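Putative iron-uptake ABC transport system,periplasmic iron-binding protein (Campylobacter jejuni, PDB 3E13) binds ferric iron in the periplasm and probably hands it to an ABC transporter for uptake. Local coordinates at residues V76-L81 against M254-P260. Numbering follows the deposited sequence.
Sequences VSSKYL and MEFMLSP
Two groups grip the hydroxyl of Ser-78, the N-cap of helix 79-84. Ser-78 OG donates to Glu-255 OE2 at 2.6 Å. It also accepts from Leu-81 N, a capping bond that is almost straight at 175°. With OG anti to the backbone N (chi1 163°), the hydroxyl sits between its own helix start and the carboxylate, which it meets on the anti side, 24° out of plane. A water accepts from Tyr-80 N and donates to the same OE2, which adds a water-mediated link between the first turn and the glutamate. The nearby helix N-terminus and these donors would probably favour the ionised carboxylate.

The Tyr-80 ring lies beside Glu-255 and the turn that follows it. Tyr-80 CE1 comes 3.4 Å from Glu-255 O; Leu-258 O and Ser-259 N border the ring edge. The phenol oxygen ends beside the next helix start, with Tyr-80 OH 3.3 Å from Ser-259 CA. Deeper in, Leu-81 CD2 rests 3.6 Å from Met-254 O and also touches Leu-258 CD2. Val-76 and Met-254 meet tip to tip, Val-76 CG2 to Met-254 CE at 4.0 Å, while Phe-97 of strand 97-109 touches both Leu-81 and Met-254.

Away from the iron site, the contact joins a serine N-cap, whose hydroxyl also binds a glutamate of helix 247-257, to a sequence-distant part of the alpha/beta fold of a periplasmic solute-binding protein.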
ATOM      1  N   VAL A  76     -18.636  -9.424   6.560  1.00 10.23           N
ATOM      2  CA  VAL A  76     -19.537  -9.206   5.450  1.00 11.54           C
ATOM      3  C   VAL A  76     -19.500 -10.422   4.574  1.00 10.96           C
ATOM      4  O   VAL A  76     -18.443 -10.825   4.141  1.00 10.52           O
ATOM      5  CB  VAL A  76     -19.176  -7.927   4.651  1.00 10.89           C
ATOM      6  CG1 VAL A  76     -19.998  -7.755   3.376  1.00 14.06           C
ATOM      7  CG2 VAL A  76     -19.339  -6.695   5.536  1.00 12.49           C
ATOM      8  N   SER A  77     -20.674 -11.026   4.352  1.00 11.37           N
ATOM      9  CA  SER A  77     -20.808 -12.198   3.467  1.00 10.69           C
ATOM     10  C   SER A  77     -21.501 -11.739   2.191  1.00 11.36           C
ATOM     11  O   SER A  77     -22.729 -11.581   2.163  1.00 12.16           O
ATOM     12  CB  SER A  77     -21.597 -13.346   4.108  1.00 12.84           C
ATOM     13  OG  SER A  77     -21.618 -14.482   3.251  1.00 16.39           O
ATOM     14  N   SER A  78     -20.703 -11.533   1.124  1.00 10.02           N
ATOM     15  CA  SER A  78     -21.181 -10.955  -0.125  1.00  9.65           C
ATOM     16  C   SER A  78     -20.799 -11.905  -1.251  1.00 10.06           C
ATOM     17  O   SER A  78     -19.592 -12.207  -1.475  1.00 10.97           O
ATOM     18  CB  SER A  78     -20.462  -9.636  -0.362  1.00 11.74           C
ATOM     19  OG  SER A  78     -20.596  -9.232  -1.714  1.00 11.68           O
ATOM     20  N   LYS A  79     -21.785 -12.371  -1.996  1.00  9.59           N
ATOM     21  CA  LYS A  79     -21.462 -13.184  -3.166  1.00 10.78           C
ATOM     22  C   LYS A  79     -20.646 -12.414  -4.198  1.00  9.93           C
ATOM     23  O   LYS A  79     -19.805 -13.007  -4.926  1.00 10.32           O
ATOM     24  CB  LYS A  79     -22.701 -13.743  -3.843  1.00 11.70           C
ATOM     25  CG  LYS A  79     -23.430 -14.845  -3.102  1.00 11.09           C
ATOM     26  CD  LYS A  79     -24.598 -15.359  -3.880  1.00 12.35           C
ATOM     27  CE  LYS A  79     -25.191 -16.622  -3.281  1.00 14.36           C
ATOM     28  NZ  LYS A  79     -26.363 -17.106  -4.145  1.00 14.58           N
ATOM     29  N   TYR A  80     -20.907 -11.120  -4.272  1.00 10.68           N
ATOM     30  CA  TYR A  80     -20.244 -10.250  -5.219  1.00 10.58           C
ATOM     31  C   TYR A  80     -18.747 -10.182  -4.887  1.00  9.33           C
ATOM     32  O   TYR A  80     -17.890 -10.426  -5.754  1.00  8.79           O
ATOM     33  CB  TYR A  80     -20.873  -8.865  -5.248  1.00  9.85           C
ATOM     34  CG  TYR A  80     -20.422  -8.061  -6.436  1.00  8.36           C
ATOM     35  CD1 TYR A  80     -19.348  -7.161  -6.350  1.00  9.60           C
ATOM     36  CD2 TYR A  80     -21.010  -8.229  -7.694  1.00  7.90           C
ATOM     37  CE1 TYR A  80     -18.886  -6.480  -7.433  1.00  9.41           C
ATOM     38  CE2 TYR A  80     -20.573  -7.504  -8.763  1.00  8.36           C
ATOM     39  CZ  TYR A  80     -19.478  -6.673  -8.661  1.00  8.89           C
ATOM     40  OH  TYR A  80     -19.046  -5.937  -9.716  1.00  9.96           O
ATOM     41  N   LEU A  81     -18.421  -9.870  -3.622  1.00  8.89           N
ATOM     42  CA  LEU A  81     -17.025  -9.783  -3.230  1.00 10.00           C
ATOM     43  C   LEU A  81     -16.301 -11.129  -3.373  1.00 10.07           C
ATOM     44  O   LEU A  81     -15.116 -11.170  -3.754  1.00  9.76           O
ATOM     45  CB  LEU A  81     -16.905  -9.258  -1.778  1.00 10.10           C
ATOM     46  CG  LEU A  81     -17.428  -7.870  -1.467  1.00  9.98           C
ATOM     47  CD1 LEU A  81     -17.267  -7.577   0.019  1.00 11.95           C
ATOM     48  CD2 LEU A  81     -16.644  -6.762  -2.279  1.00 12.87           C
ATOM     49  N   MET A 254     -18.739  -1.385  -0.512  1.00  9.32           N
ATOM     50  CA  MET A 254     -17.681  -2.382  -0.624  1.00  9.38           C
ATOM     51  C   MET A 254     -17.817  -3.078  -2.015  1.00  9.76           C
ATOM     52  O   MET A 254     -16.821  -3.201  -2.744  1.00  8.28           O
ATOM     53  CB  MET A 254     -17.791  -3.357   0.544  1.00  9.28           C
ATOM     54  CG  MET A 254     -17.384  -2.728   1.863  1.00 11.13           C
ATOM     55  SD  MET A 254     -17.829  -3.708   3.274  1.00 11.61           S
ATOM     56  CE  MET A 254     -16.572  -4.956   3.237  1.00 10.49           C
ATOM     57  N   GLU A 255     -19.049  -3.450  -2.374  1.00  8.70           N
ATOM     58  CA  GLU A 255     -19.284  -4.087  -3.672  1.00  9.49           C
ATOM     59  C   GLU A 255     -18.986  -3.136  -4.820  1.00  9.33           C
ATOM     60  O   GLU A 255     -18.395  -3.549  -5.831  1.00 10.72           O
ATOM     61  CB  GLU A 255     -20.705  -4.654  -3.745  1.00  9.80           C
ATOM     62  CG  GLU A 255     -20.910  -5.818  -2.790  1.00 10.15           C
ATOM     63  CD  GLU A 255     -22.304  -6.388  -2.771  1.00 13.50           C
ATOM     64  OE1 GLU A 255     -23.244  -5.823  -3.448  1.00 16.62           O
ATOM     65  OE2 GLU A 255     -22.477  -7.454  -2.144  1.00 12.73           O
ATOM     66  N   PHE A 256     -19.359  -1.881  -4.667  1.00  9.96           N
ATOM     67  CA  PHE A 256     -19.119  -0.872  -5.683  1.00  9.86           C
ATOM     68  C   PHE A 256     -17.604  -0.733  -5.966  1.00  9.57           C
ATOM     69  O   PHE A 256     -17.183  -0.547  -7.110  1.00 10.28           O
ATOM     70  CB  PHE A 256     -19.727   0.444  -5.190  1.00  9.78           C
ATOM     71  CG  PHE A 256     -19.657   1.572  -6.174  1.00 11.38           C
ATOM     72  CD1 PHE A 256     -20.474   1.583  -7.298  1.00 14.48           C
ATOM     73  CD2 PHE A 256     -18.786   2.637  -5.975  1.00 12.45           C
ATOM     74  CE1 PHE A 256     -20.446   2.658  -8.204  1.00 14.21           C
ATOM     75  CE2 PHE A 256     -18.752   3.712  -6.909  1.00 13.58           C
ATOM     76  CZ  PHE A 256     -19.579   3.683  -8.013  1.00 14.58           C
ATOM     77  N   MET A 257     -16.774  -0.861  -4.938  1.00  8.49           N
ATOM     78  CA  MET A 257     -15.325  -0.755  -5.123  1.00  9.76           C
ATOM     79  C   MET A 257     -14.763  -1.886  -5.993  1.00  9.28           C
ATOM     80  O   MET A 257     -13.707  -1.703  -6.593  1.00  9.38           O
ATOM     81  CB  MET A 257     -14.600  -0.759  -3.794  1.00  9.10           C
ATOM     82  CG  MET A 257     -14.789   0.508  -2.926  1.00 11.24           C
ATOM     83  SD  MET A 257     -14.490   2.028  -3.765  1.00 11.43           S
ATOM     84  CE  MET A 257     -12.808   1.803  -4.202  1.00 12.24           C
ATOM     85  N   LEU A 258     -15.462  -3.006  -6.097  1.00  8.85           N
ATOM     86  CA  LEU A 258     -15.037  -4.119  -6.972  1.00  8.84           C
ATOM     87  C   LEU A 258     -15.782  -4.136  -8.286  1.00  9.37           C
ATOM     88  O   LEU A 258     -15.649  -5.101  -9.046  1.00  8.94           O
ATOM     89  CB  LEU A 258     -15.140  -5.474  -6.229  1.00 10.62           C
ATOM     90  CG  LEU A 258     -13.923  -5.950  -5.450  1.00 11.39           C
ATOM     91  CD1 LEU A 258     -12.767  -6.296  -6.366  1.00 13.87           C
ATOM     92  CD2 LEU A 258     -13.546  -4.920  -4.394  1.00 10.73           C
ATOM     93  N   SER A 259     -16.594  -3.116  -8.552  1.00  9.06           N
ATOM     94  CA  SER A 259     -17.340  -3.067  -9.829  1.00  9.24           C
ATOM     95  C   SER A 259     -16.399  -2.781 -10.994  1.00  9.33           C
ATOM     96  O   SER A 259     -15.329  -2.254 -10.818  1.00  9.25           O
ATOM     97  CB  SER A 259     -18.443  -2.022  -9.750  1.00  9.71           C
ATOM     98  OG  SER A 259     -17.970  -0.706  -9.658  1.00  9.87           O
ATOM     99  N   PRO A 260     -16.788  -3.194 -12.201  1.00  9.75           N
ATOM    100  CA  PRO A 260     -15.955  -2.982 -13.383  1.00  9.97           C
ATOM    101  C   PRO A 260     -15.468  -1.577 -13.594  1.00 10.82           C
ATOM    102  O   PRO A 260     -14.251  -1.404 -13.827  1.00 10.92           O
ATOM    103  CB  PRO A 260     -16.869  -3.451 -14.519  1.00 10.15           C
ATOM    104  CG  PRO A 260     -17.750  -4.488 -13.866  1.00  9.31           C
ATOM    105  CD  PRO A 260     -18.011  -3.970 -12.476  1.00 10.55           C
TER
HETATM  106  O   HOH W   1     -23.622  -9.863  -3.360  1.00 16.05           O